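Local coordinates for rubisco operon transcriptional regulator (PDB 5Y2W), which is a LysR-type transcriptional repressor that binds 2-phosphoglycolate through its regulatory domain and probably links carbon and nitrogen signals to gene expression, at residues A[22-25]-A[26-30]; A[203-206]-A[207-211]; A[162-165]-A[166-169]. All coordinates share one frame; numbering follows the deposited sequence.

Contact 1 of 3, residues A[22-25]-A[26-30]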
ATOM      1  N   LYS A  22       7.171   3.886   1.174  1.00 34.23           N
ATOM      2  CA  LYS A  22       6.194   3.980   2.233  1.00 39.71           C
ATOM      3  C   LYS A  22       6.692   3.395   3.550  1.00 36.57           C
ATOM      4  O   LYS A  22       6.099   3.604   4.574  1.00 37.48           O
ATOM      5  CB  LYS A  22       4.897   3.259   1.825  1.00 40.75           C
ATOM      6  CG  LYS A  22       5.132   1.774   1.598  1.00 45.37           C
ATOM      7  CD  LYS A  22       3.894   0.959   1.510  1.00 49.57           C
ATOM      8  CE  LYS A  22       3.074   1.513   0.416  1.00 57.09           C
ATOM      9  NZ  LYS A  22       1.972   0.575   0.290  1.00 65.17           N
ATOM     10  N   TYR A  23       7.750   2.605   3.536  1.00 38.06           N
ATOM     11  CA  TYR A  23       8.264   2.093   4.823  1.00 42.76           C
ATOM     12  C   TYR A  23       9.384   2.987   5.351  1.00 43.23           C
ATOM     13  O   TYR A  23       9.387   3.373   6.516  1.00 41.41           O
ATOM     14  CB  TYR A  23       8.802   0.674   4.674  1.00 49.85           C
ATOM     15  CG  TYR A  23       7.772  -0.344   4.257  1.00 52.03           C
ATOM     16  CD1 TYR A  23       6.931  -0.949   5.210  1.00 59.43           C
ATOM     17  CD2 TYR A  23       7.678  -0.757   2.932  1.00 55.45           C
ATOM     18  CE1 TYR A  23       5.992  -1.917   4.835  1.00 58.92           C
ATOM     19  CE2 TYR A  23       6.755  -1.718   2.543  1.00 61.39           C
ATOM     20  CZ  TYR A  23       5.910  -2.296   3.498  1.00 60.47           C
ATOM     21  OH  TYR A  23       4.988  -3.243   3.090  1.00 61.62           O
ATOM     22  N   PHE A  24      10.312   3.314   4.450  1.00 44.58           N
ATOM     23  CA  PHE A  24      11.499   4.105   4.752  1.00 40.46           C
ATOM     24  C   PHE A  24      11.195   5.489   5.251  1.00 41.85           C
ATOM     25  O   PHE A  24      11.680   5.918   6.282  1.00 41.01           O
ATOM     26  CB  PHE A  24      12.302   4.272   3.501  1.00 43.39           C
ATOM     27  CG  PHE A  24      13.609   4.931   3.737  1.00 45.27           C
ATOM     28  CD1 PHE A  24      14.609   4.243   4.368  1.00 46.15           C
ATOM     29  CD2 PHE A  24      13.824   6.212   3.330  1.00 47.24           C
ATOM     30  CE1 PHE A  24      15.822   4.831   4.601  1.00 54.91           C
ATOM     31  CE2 PHE A  24      15.033   6.820   3.560  1.00 56.58           C
ATOM     32  CZ  PHE A  24      16.043   6.121   4.189  1.00 55.24           C
ATOM     33  N   ILE A  25      10.368   6.208   4.528  1.00 39.92           N
ATOM     34  CA  ILE A  25      10.177   7.573   4.844  1.00 41.82           C
ATOM     35  C   ILE A  25       9.510   7.729   6.188  1.00 46.94           C
ATOM     36  O   ILE A  25      10.003   8.492   7.023  1.00 46.92           O
ATOM     37  CB  ILE A  25       9.416   8.282   3.719  1.00 47.03           C
ATOM     38  CG1 ILE A  25      10.309   8.374   2.498  1.00 46.28           C
ATOM     39  CG2 ILE A  25       8.896   9.633   4.167  1.00 43.44           C
ATOM     40  CD1 ILE A  25      11.526   9.282   2.664  1.00 52.37           C
ATOM     41  N   PRO A  26       8.421   6.989   6.437  1.00 49.42           N
ATOM     42  CA  PRO A  26       7.843   7.064   7.767  1.00 49.39           C
ATOM     43  C   PRO A  26       8.808   6.786   8.862  1.00 47.57           C
ATOM     44  O   PRO A  26       8.713   7.397   9.897  1.00 46.59           O
ATOM     45  CB  PRO A  26       6.795   5.959   7.745  1.00 55.13           C
ATOM     46  CG  PRO A  26       6.292   6.092   6.334  1.00 57.99           C
ATOM     47  CD  PRO A  26       7.565   6.207   5.543  1.00 53.99           C
ATOM     48  N   ARG A  27       9.695   5.822   8.674  1.00 49.95           N
ATOM     49  CA  ARG A  27      10.610   5.498   9.741  1.00 52.26           C
ATOM     50  C   ARG A  27      11.555   6.695   9.980  1.00 54.28           C
ATOM     51  O   ARG A  27      11.830   7.025  11.103  1.00 56.22           O
ATOM     52  CB  ARG A  27      11.392   4.268   9.399  1.00 55.27           C
ATOM     53  CG  ARG A  27      12.325   3.827  10.502  1.00 70.52           C
ATOM     54  CD  ARG A  27      12.986   2.518  10.118  1.00 81.46           C
ATOM     55  NE  ARG A  27      13.774   2.692   8.906  1.00 88.20           N
ATOM     56  CZ  ARG A  27      14.426   1.720   8.284  1.00 95.31           C
ATOM     57  NH1 ARG A  27      14.407   0.482   8.766  1.00101.52           N
ATOM     58  NH2 ARG A  27      15.123   1.998   7.184  1.00 91.10           N
ATOM     59  N   LEU A  28      12.012   7.347   8.912  1.00 53.59           N
ATOM     60  CA  LEU A  28      12.815   8.572   9.013  1.00 53.77           C
ATOM     61  C   LEU A  28      12.070   9.738   9.626  1.00 51.54           C
ATOM     62  O   LEU A  28      12.671  10.571  10.283  1.00 54.10           O
ATOM     63  CB  LEU A  28      13.286   9.043   7.645  1.00 57.41           C
ATOM     64  CG  LEU A  28      14.528   8.429   7.013  1.00 73.94           C
ATOM     65  CD1 LEU A  28      15.084   9.491   6.066  1.00 75.96           C
ATOM     66  CD2 LEU A  28      15.598   7.971   8.018  1.00 74.54           C
ATOM     67  N   LEU A  29      10.775   9.837   9.378  1.00 49.61           N
ATOM     68  CA  LEU A  29       9.951  10.849  10.049  1.00 51.38           C
ATOM     69  C   LEU A  29      10.002  10.833  11.577  1.00 54.06           C
ATOM     70  O   LEU A  29       9.731  11.850  12.193  1.00 57.25           O
ATOM     71  CB  LEU A  29       8.497  10.733   9.611  1.00 50.23           C
ATOM     72  CG  LEU A  29       8.252  11.067   8.131  1.00 54.34           C
ATOM     73  CD1 LEU A  29       6.755  11.041   7.796  1.00 55.15           C
ATOM     74  CD2 LEU A  29       8.882  12.409   7.748  1.00 59.54           C
ATOM     75  N   GLY A  30      10.340   9.695  12.171  1.00 49.75           N
ATOM     76  CA  GLY A  30      10.287   9.514  13.606  1.00 52.89           C
ATOM     77  C   GLY A  30      11.350  10.309  14.303  1.00 59.07           C
ATOM     78  O   GLY A  30      11.060  11.016  15.264  1.00 66.20           O
TER
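Phe-24 and Leu-28 meet one turn apart on helix 24-35, ring against branch. The Phe-24 side chain starts with CG anti to the backbone N (chi1 -173°), which carries the ring along the helix toward the next turn. CB itself points away from residues 26-30. Further out, CD1 lies 3.6 Å from Arg-27 NH2, and CE1 is the other ring atom near that nitrogen. The guanidinium plane stands 73° from the ring plane. At another part of the ring, CE2 is 3.7 Å from Leu-28 CD1, and CZ lies close to Leu-28 CG. Leu-28 CG sits over one face, 4.2 Å from the ring centroid of Phe-24, a CH-pi contact. Replacing Phe-24 with an alanine would probably leave Leu-28 CG without the ring face it rests on and take one neighbour from Arg-27 NH2.

The helix belongs to a beta-alpha-beta unit with strands 11-18 and 39-46 in the LysR substrate-binding domain. Near the start of the helix, Arg-27 N bonds to Tyr-23 O, at 3.3 Å. Leu-28 N to Phe-24 O and Leu-29 N to Ile-25 O continue the pattern. Pro-26 fits near the helix start, where its nitrogen has no hydrogen to give. Its CD is tight against Ile-25 CB at 3.3 Å, and its CG lies 3.1 Å from Lys-22 O. Pro-26 also packs on Leu-43 of strand 39-46 and on Ala-145 of the second subunit. Leu-29 CG comes within 3.3 Å of Ile-25 O.

Contact 2 of 3, residues A[203-206]-A[207-211]; sequences TFLD and YLMAV
Helix 199-211 is the last helix of the modelled chain, within the LysR substrate-binding domain, and residues 203-211 are its C-terminal turns. Phe-204 is central to the packing. Its ring reaches two residues of the next turn with two different atoms. CE1 lies 4.1 Å from Tyr-207 CD2, and CE2 lies 4.2 Å from Leu-208 CD2. Phe-204 CE1 comes in at the edge of the Tyr-207 ring, near its plane, and the two side chains cross at a slant. Phe-204 CG is anti to the backbone N (chi1 177°), and this turns the ring toward both partners, CE1 to one and CE2 to the other.

Leu-205 and Met-209 lie side by side and point the same way. Leu-205 CD1 touches Met-209 CE at 3.7 Å. Met-209 CG, anti to its carbonyl carbon (chi1 -65°), lies 3.3 Å from Leu-205 O. The bend at chi2 then directs the sulfur and CE. On another side, Val-211 CG2 lies over one face of the Tyr-207 ring, offset toward the rim.

Four backbone bonds join the two halves. The shortest is Leu-208 N to Phe-204 O at 2.7 Å, and the straightest is Met-209 N to Leu-205 O, with an angle of 171° at the hydrogen. Tyr-207 N to Thr-203 O and Ala-210 N to Asp-206 O complete the set.

Phe-204 and Tyr-207 both meet Phe-32 of helix 24-35, the former edge-to-face. Leu-205, Leu-208 and Met-209 pack on Val-189 of strand 186-192. Polar ends bond elsewhere: Thr-203 OG1 to Val-199 O, Asp-206 OD1 to Gln-202 NE2 and, weakly, Tyr-207 OH to Leu-28 O. Between residues 203-206 and 207-211, side chain meets side chain through carbon alone, and the hydrogen bonds are those of the backbone.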
ATOM      1  N   THR A 203      14.066  22.479   5.885  1.00 49.94           N
ATOM      2  CA  THR A 203      14.711  21.802   7.052  1.00 56.97           C
ATOM      3  C   THR A 203      14.661  20.272   6.848  1.00 57.08           C
ATOM      4  O   THR A 203      15.602  19.556   7.164  1.00 57.82           O
ATOM      5  CB  THR A 203      14.014  22.144   8.394  1.00 56.02           C
ATOM      6  OG1 THR A 203      13.770  23.559   8.480  1.00 59.34           O
ATOM      7  CG2 THR A 203      14.823  21.677   9.575  1.00 52.00           C
ATOM      8  N   PHE A 204      13.543  19.782   6.311  1.00 64.39           N
ATOM      9  CA  PHE A 204      13.360  18.336   6.149  1.00 57.86           C
ATOM     10  C   PHE A 204      14.344  17.807   5.115  1.00 50.61           C
ATOM     11  O   PHE A 204      14.987  16.772   5.328  1.00 44.81           O
ATOM     12  CB  PHE A 204      11.914  17.950   5.740  1.00 60.04           C
ATOM     13  CG  PHE A 204      11.769  16.466   5.505  1.00 60.93           C
ATOM     14  CD1 PHE A 204      11.853  15.576   6.572  1.00 58.39           C
ATOM     15  CD2 PHE A 204      11.683  15.948   4.220  1.00 64.15           C
ATOM     16  CE1 PHE A 204      11.792  14.210   6.366  1.00 60.91           C
ATOM     17  CE2 PHE A 204      11.622  14.569   4.012  1.00 62.33           C
ATOM     18  CZ  PHE A 204      11.675  13.708   5.092  1.00 58.20           C
ATOM     19  N   LEU A 205      14.473  18.574   4.030  1.00 50.59           N
ATOM     20  CA  LEU A 205      15.305  18.256   2.890  1.00 44.22           C
ATOM     21  C   LEU A 205      16.740  18.066   3.296  1.00 51.04           C
ATOM     22  O   LEU A 205      17.374  17.037   2.967  1.00 53.95           O
ATOM     23  CB  LEU A 205      15.149  19.363   1.846  1.00 51.68           C
ATOM     24  CG  LEU A 205      15.908  19.259   0.508  1.00 58.33           C
ATOM     25  CD1 LEU A 205      15.606  17.944  -0.228  1.00 57.00           C
ATOM     26  CD2 LEU A 205      15.570  20.452  -0.401  1.00 56.35           C
ATOM     27  N   ASP A 206      17.249  19.015   4.070  1.00 53.76           N
ATOM     28  CA  ASP A 206      18.615  18.919   4.585  1.00 55.92           C
ATOM     29  C   ASP A 206      18.720  17.764   5.544  1.00 50.99           C
ATOM     30  O   ASP A 206      19.756  17.120   5.618  1.00 51.96           O
ATOM     31  CB  ASP A 206      19.041  20.215   5.339  1.00 60.80           C
ATOM     32  CG  ASP A 206      19.055  21.447   4.441  1.00 59.54           C
ATOM     33  OD1 ASP A 206      19.248  21.298   3.226  1.00 67.80           O
ATOM     34  OD2 ASP A 206      18.838  22.561   4.927  1.00 62.96           O
ATOM     35  N   TYR A 207      17.662  17.531   6.325  1.00 53.32           N
ATOM     36  CA  TYR A 207      17.660  16.395   7.263  1.00 54.58           C
ATOM     37  C   TYR A 207      17.754  15.044   6.489  1.00 45.43           C
ATOM     38  O   TYR A 207      18.594  14.156   6.777  1.00 44.39           O
ATOM     39  CB  TYR A 207      16.417  16.448   8.183  1.00 59.46           C
ATOM     40  CG  TYR A 207      16.238  15.164   8.979  1.00 67.70           C
ATOM     41  CD1 TYR A 207      17.062  14.866  10.065  1.00 68.03           C
ATOM     42  CD2 TYR A 207      15.273  14.223   8.608  1.00 68.99           C
ATOM     43  CE1 TYR A 207      16.922  13.678  10.763  1.00 69.07           C
ATOM     44  CE2 TYR A 207      15.130  13.034   9.294  1.00 71.18           C
ATOM     45  CZ  TYR A 207      15.945  12.768  10.372  1.00 75.63           C
ATOM     46  OH  TYR A 207      15.765  11.578  11.034  1.00 81.11           O
ATOM     47  N   LEU A 208      16.911  14.929   5.478  1.00 47.38           N
ATOM     48  CA  LEU A 208      16.910  13.739   4.607  1.00 51.15           C
ATOM     49  C   LEU A 208      18.276  13.517   3.997  1.00 45.23           C
ATOM     50  O   LEU A 208      18.835  12.410   4.078  1.00 49.10           O
ATOM     51  CB  LEU A 208      15.856  13.895   3.496  1.00 50.47           C
ATOM     52  CG  LEU A 208      15.693  12.740   2.486  1.00 47.56           C
ATOM     53  CD1 LEU A 208      15.335  11.403   3.146  1.00 48.80           C
ATOM     54  CD2 LEU A 208      14.621  13.105   1.491  1.00 48.73           C
ATOM     55  N   MET A 209      18.830  14.563   3.371  1.00 44.19           N
ATOM     56  CA  MET A 209      20.167  14.426   2.745  1.00 41.39           C
ATOM     57  C   MET A 209      21.213  14.026   3.749  1.00 45.29           C
ATOM     58  O   MET A 209      22.083  13.213   3.472  1.00 52.52           O
ATOM     59  CB  MET A 209      20.608  15.714   2.078  1.00 41.38           C
ATOM     60  CG  MET A 209      19.712  16.070   0.921  1.00 46.20           C
ATOM     61  SD  MET A 209      19.445  14.605  -0.147  1.00 48.33           S
ATOM     62  CE  MET A 209      18.166  15.392  -1.047  1.00 52.10           C
ATOM     63  N   ALA A 210      21.145  14.591   4.931  1.00 48.02           N
ATOM     64  CA  ALA A 210      22.203  14.306   5.882  1.00 49.54           C
ATOM     65  C   ALA A 210      22.094  12.892   6.364  1.00 45.25           C
ATOM     66  O   ALA A 210      23.069  12.179   6.374  1.00 52.33           O
ATOM     67  CB  ALA A 210      22.132  15.294   7.050  1.00 53.14           C
ATOM     68  N   VAL A 211      20.894  12.455   6.759  1.00 54.52           N
ATOM     69  CA  VAL A 211      20.796  11.112   7.375  1.00 55.04           C
ATOM     70  C   VAL A 211      21.054   9.977   6.385  1.00 58.52           C
ATOM     71  O   VAL A 211      21.465   8.857   6.781  1.00 55.67           O
ATOM     72  CB  VAL A 211      19.460  10.879   8.119  1.00 63.73           C
ATOM     73  CG1 VAL A 211      19.335  11.888   9.246  1.00 64.91           C
ATOM     74  CG2 VAL A 211      18.265  10.929   7.180  1.00 62.42           C
TER

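Contact 3 of 3, residues A[162-165]-A[166-169]; sequences HTLV and SEGA
The backbone of residues 162-167 turns through a short 3-10 segment and then straightens, with Glu-167 N giving a weak bond to Leu-164 O at 3.2 Å. The angle at the hydrogen is only 139°. Glu-167 psi is 120°, so the helical trend stops there and Gly-168 leads into an extended course.

Leu-164 and Glu-167 make the side-chain contact. Leu-164 CD2 lies 4.0 Å from Glu-167 CG, and the two chains cross at a slant. Glu-167 CG is beside its own backbone N, anti to the carbonyl carbon (chi1 -57°). This sets Glu-167 CG near the Leu-164 backbone, 3.7 Å from Leu-164 O. Glu-167 CB is 3.5 Å from the same Leu-164 O. The chain bends at chi2, turning the carboxylate aside. That carboxylate finds its partners outside this turn. OE1 forms a salt bridge with Lys-147, and OE2 is hydrogen-bonded to Ser-171 OG. Two different oxygens are thus held, which probably fixes the rotation of the group. Lys-147 also donates to Thr-163 O, so one ammonium group ties both halves of the turn to helix 143-151.

Ser-166 packs on Lys-147 of that helix and on Tyr-23.

The turn lies in the connection between strands 157-160 and 173-176, the two outer strands of a three-stranded antiparallel sheet. Leu-164 rests on Leu-173 and Ile-175 of strand 173-176 and on Ile-87 of strand 81-89. Beyond the turn, Ala-169 packs on Ala-169 of the second subunit.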
ATOM      1  N   HIS A 162      13.296  -2.415  -1.785  1.00 40.37           N
ATOM      2  CA  HIS A 162      12.816  -1.829  -0.520  1.00 38.79           C
ATOM      3  C   HIS A 162      11.531  -2.486  -0.062  1.00 41.76           C
ATOM      4  O   HIS A 162      11.193  -2.353   1.100  1.00 36.84           O
ATOM      5  CB  HIS A 162      12.576  -0.327  -0.652  1.00 40.87           C
ATOM      6  CG  HIS A 162      13.828   0.441  -0.963  1.00 45.69           C
ATOM      7  ND1 HIS A 162      14.845   0.585  -0.051  1.00 42.63           N
ATOM      8  CD2 HIS A 162      14.247   1.070  -2.087  1.00 49.50           C
ATOM      9  CE1 HIS A 162      15.842   1.262  -0.597  1.00 49.89           C
ATOM     10  NE2 HIS A 162      15.506   1.566  -1.835  1.00 50.86           N
ATOM     11  N   THR A 163      10.794  -3.164  -0.958  1.00 40.84           N
ATOM     12  CA  THR A 163       9.508  -3.782  -0.534  1.00 38.65           C
ATOM     13  C   THR A 163       9.753  -5.060   0.278  1.00 42.74           C
ATOM     14  O   THR A 163       8.868  -5.521   1.002  1.00 43.25           O
ATOM     15  CB  THR A 163       8.601  -4.163  -1.721  1.00 40.28           C
ATOM     16  OG1 THR A 163       9.252  -5.148  -2.509  1.00 39.62           O
ATOM     17  CG2 THR A 163       8.223  -2.943  -2.601  1.00 40.72           C
ATOM     18  N   LEU A 164      10.945  -5.637   0.128  1.00 46.64           N
ATOM     19  CA  LEU A 164      11.352  -6.844   0.866  1.00 52.84           C
ATOM     20  C   LEU A 164      11.897  -6.619   2.294  1.00 55.25           C
ATOM     21  O   LEU A 164      12.326  -7.555   2.926  1.00 48.86           O
ATOM     22  CB  LEU A 164      12.418  -7.595   0.069  1.00 46.74           C
ATOM     23  CG  LEU A 164      12.038  -8.028  -1.355  1.00 53.04           C
ATOM     24  CD1 LEU A 164      13.289  -8.531  -2.072  1.00 52.12           C
ATOM     25  CD2 LEU A 164      10.896  -9.058  -1.333  1.00 51.73           C
ATOM     26  N   VAL A 165      11.864  -5.389   2.781  1.00 65.47           N
ATOM     27  CA  VAL A 165      12.372  -5.044   4.118  1.00 75.64           C
ATOM     28  C   VAL A 165      11.438  -5.582   5.211  1.00 73.20           C
ATOM     29  O   VAL A 165      11.883  -5.908   6.314  1.00 75.90           O
ATOM     30  CB  VAL A 165      12.584  -3.506   4.203  1.00 78.77           C
ATOM     31  CG1 VAL A 165      12.998  -3.022   5.592  1.00 75.10           C
ATOM     32  CG2 VAL A 165      13.576  -3.091   3.119  1.00 77.24           C
ATOM     33  N   SER A 166      10.158  -5.701   4.865  1.00 70.21           N
ATOM     34  CA  SER A 166       9.142  -6.319   5.711  1.00 72.57           C
ATOM     35  C   SER A 166       9.280  -7.835   5.819  1.00 79.34           C
ATOM     36  O   SER A 166       8.825  -8.430   6.785  1.00 80.59           O
ATOM     37  CB  SER A 166       7.780  -6.035   5.112  1.00 76.66           C
ATOM     38  OG  SER A 166       7.517  -4.643   5.154  1.00 78.04           O
ATOM     39  N   GLU A 167       9.873  -8.467   4.810  1.00 75.67           N
ATOM     40  CA  GLU A 167      10.009  -9.931   4.801  1.00 75.89           C
ATOM     41  C   GLU A 167      10.982 -10.409   5.849  1.00 76.13           C
ATOM     42  O   GLU A 167      12.165 -10.083   5.801  1.00 78.26           O
ATOM     43  CB  GLU A 167      10.521 -10.451   3.441  1.00 63.64           C
ATOM     44  CG  GLU A 167       9.657 -10.048   2.287  1.00 60.92           C
ATOM     45  CD  GLU A 167       8.227 -10.440   2.521  1.00 61.73           C
ATOM     46  OE1 GLU A 167       7.378  -9.516   2.510  1.00 58.49           O
ATOM     47  OE2 GLU A 167       7.991 -11.667   2.736  1.00 59.26           O
ATOM     48  N   GLY A 168      10.504 -11.235   6.756  1.00 79.47           N
ATOM     49  CA  GLY A 168      11.409 -11.890   7.672  1.00 93.56           C
ATOM     50  C   GLY A 168      11.113 -13.359   7.774  1.00 98.61           C
ATOM     51  O   GLY A 168      10.280 -13.887   7.033  1.00106.53           O
ATOM     52  N   ALA A 169      11.849 -14.011   8.671  1.00102.22           N
ATOM     53  CA  ALA A 169      11.443 -15.273   9.256  1.00101.10           C
ATOM     54  C   ALA A 169      11.133 -16.265   8.125  1.00 93.48           C
ATOM     55  O   ALA A 169      12.008 -16.556   7.292  1.00 80.19           O
ATOM     56  CB  ALA A 169      10.236 -15.035  10.175  1.00103.08           C
TER

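How the contacts relate
Contact 1 is the buried one, contact 2 is partly buried and contact 3 lies at the surface. Contacts 1 and 2 belong to two helices packed on each other. Leu-28 CD1 lies 3.5 Å from Leu-208 CD1, and Leu-29 also meets Phe-204. Both lie mostly on helix, with largely apolar side chains, but contact 1 alone faces helix 143-151 of the second subunit. Contact 3 has one weak backbone bond, and charged and polar partners alongside the apolar packing of Leu-164. It meets contact 1 where Ser-166 OG approaches Tyr-23 CE1 at 3.1 Å. Contacts 2 and 3 do not touch, with nearest atoms about 11 Å apart.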